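Local coordinates for THUMP domain-containing protein (Pyrococcus horikoshii, PDB 1VBK), which is of unknown function but probably binds RNA and ATP, as a THUMP-domain protein related to the ThiI family, at residues A[66-71]-A[230-235]. Numbering follows the deposited sequence.
Sequences VRVFGI and YSYGSK
Arg-67 meets two tyrosines of 230-235 with different parts of its side chain. Its aliphatic part lies over one face of the Tyr-230 ring: CD stands 4.0 Å from the ring centroid of Tyr-230 and 18° off the normal, a CH-pi contact displaced toward the rim. The chain bends at chi3 (-58°), which carries the guanidinium off toward Tyr-232; its plane stands nearly perpendicular to the Tyr-230 ring. There NH1 of Arg-67 donates to OH of Tyr-232 at 2.8 Å, with an N-H...O angle of 165°, the hydroxyl lying in the guanidinium plane; NE adds a weak bond to the same oxygen and also binds Arg-229 O. With an alanine at this position, the Tyr-230 face would probably lose this aliphatic cover and the Tyr-232 hydroxyl its near-linear donor. Next to this, Phe-69 CE2 packs 4.1 Å from Tyr-230 CB, and a water bridges the backbones, donating to Arg-67 O and Tyr-230 O while accepting from Phe-69 N. Phe-196 meets both the Phe-69 and Tyr-230 rings edge-to-face. The loops after helices 58-65 and 215-228 are thus joined by an arginine whose apolar stem lies on one tyrosine while its polar head bonds the other's hydroxyl, with Glu-37 weakly engaging both NH1 and that hydroxyl.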
# COMPACT_ATOMS: atom_id res chain seq x y z
N VAL A 66 -10.22 -25.87 -2.83
CA VAL A 66 -11.23 -25.30 -3.72
C VAL A 66 -11.52 -23.86 -3.29
O VAL A 66 -11.90 -23.02 -4.10
CB VAL A 66 -12.56 -26.10 -3.67
CG1 VAL A 66 -13.65 -25.37 -4.45
CG2 VAL A 66 -12.37 -27.49 -4.25
N ARG A 67 -11.32 -23.58 -2.01
CA ARG A 67 -11.60 -22.24 -1.48
C ARG A 67 -10.43 -21.26 -1.54
O ARG A 67 -10.51 -20.15 -0.98
CB ARG A 67 -12.11 -22.33 -0.04
CG ARG A 67 -13.42 -23.11 0.10
CD ARG A 67 -14.05 -22.90 1.47
NE ARG A 67 -13.15 -23.29 2.56
CZ ARG A 67 -12.94 -24.55 2.94
NH1 ARG A 67 -12.11 -24.80 3.94
NH2 ARG A 67 -13.58 -25.54 2.34
N VAL A 68 -9.36 -21.64 -2.21
CA VAL A 68 -8.17 -20.80 -2.34
C VAL A 68 -8.16 -20.08 -3.70
O VAL A 68 -8.00 -20.71 -4.74
CB VAL A 68 -6.89 -21.64 -2.19
CG1 VAL A 68 -5.64 -20.77 -2.41
CG2 VAL A 68 -6.85 -22.26 -0.80
N PHE A 69 -8.32 -18.76 -3.67
CA PHE A 69 -8.34 -17.99 -4.91
C PHE A 69 -7.03 -18.07 -5.69
O PHE A 69 -5.96 -18.17 -5.11
CB PHE A 69 -8.69 -16.53 -4.61
CG PHE A 69 -10.05 -16.35 -4.00
CD1 PHE A 69 -11.19 -16.85 -4.63
CD2 PHE A 69 -10.20 -15.68 -2.78
CE1 PHE A 69 -12.45 -16.69 -4.06
CE2 PHE A 69 -11.46 -15.51 -2.20
CZ PHE A 69 -12.59 -16.02 -2.84
N GLY A 70 -7.14 -18.01 -7.01
CA GLY A 70 -5.95 -18.08 -7.85
C GLY A 70 -5.77 -19.47 -8.44
O GLY A 70 -4.96 -19.67 -9.34
N ILE A 71 -6.54 -20.43 -7.92
CA ILE A 71 -6.47 -21.81 -8.39
C ILE A 71 -7.54 -22.03 -9.45
O ILE A 71 -8.72 -21.75 -9.23
CB ILE A 71 -6.71 -22.80 -7.23
CG1 ILE A 71 -5.55 -22.71 -6.22
CG2 ILE A 71 -6.82 -24.23 -7.76
CD1 ILE A 71 -5.75 -23.60 -4.99
N TYR A 230 -12.53 -18.32 3.13
CA TYR A 230 -12.06 -17.97 1.79
C TYR A 230 -10.96 -16.91 1.89
O TYR A 230 -10.62 -16.28 0.90
CB TYR A 230 -13.21 -17.38 0.98
CG TYR A 230 -14.26 -18.38 0.55
CD1 TYR A 230 -14.09 -19.14 -0.61
CD2 TYR A 230 -15.42 -18.57 1.29
CE1 TYR A 230 -15.05 -20.06 -1.02
CE2 TYR A 230 -16.39 -19.49 0.89
CZ TYR A 230 -16.20 -20.23 -0.26
OH TYR A 230 -17.15 -21.14 -0.66
N SER A 231 -10.40 -16.72 3.09
CA SER A 231 -9.40 -15.68 3.28
C SER A 231 -7.99 -16.13 3.64
O SER A 231 -7.19 -15.34 4.14
CB SER A 231 -9.89 -14.71 4.36
OG SER A 231 -9.87 -15.34 5.63
N TYR A 232 -7.67 -17.40 3.38
CA TYR A 232 -6.34 -17.90 3.71
C TYR A 232 -5.26 -17.02 3.08
O TYR A 232 -5.29 -16.73 1.89
CB TYR A 232 -6.20 -19.35 3.22
CG TYR A 232 -7.37 -20.21 3.64
CD1 TYR A 232 -8.33 -20.62 2.72
CD2 TYR A 232 -7.53 -20.60 4.97
CE1 TYR A 232 -9.42 -21.39 3.10
CE2 TYR A 232 -8.62 -21.37 5.37
CZ TYR A 232 -9.56 -21.76 4.43
OH TYR A 232 -10.64 -22.53 4.81
N GLY A 233 -4.31 -16.59 3.91
CA GLY A 233 -3.24 -15.74 3.42
C GLY A 233 -3.29 -14.36 4.06
O GLY A 233 -2.33 -13.59 3.98
N SER A 234 -4.43 -14.03 4.67
CA SER A 234 -4.58 -12.73 5.33
C SER A 234 -4.70 -13.00 6.82
O SER A 234 -4.88 -14.15 7.23
CB SER A 234 -5.83 -12.01 4.83
OG SER A 234 -7.00 -12.65 5.31
N LYS A 235 -4.62 -11.95 7.63
CA LYS A 235 -4.74 -12.11 9.08
C LYS A 235 -6.14 -12.61 9.42
O LYS A 235 -6.32 -13.37 10.37
CB LYS A 235 -4.46 -10.78 9.79
CG LYS A 235 -2.97 -10.43 9.84
CD LYS A 235 -2.18 -11.54 10.54
CE LYS A 235 -0.68 -11.27 10.52
NZ LYS A 235 -0.32 -10.07 11.31
O HOH W 1 -9.12 -17.89 -0.72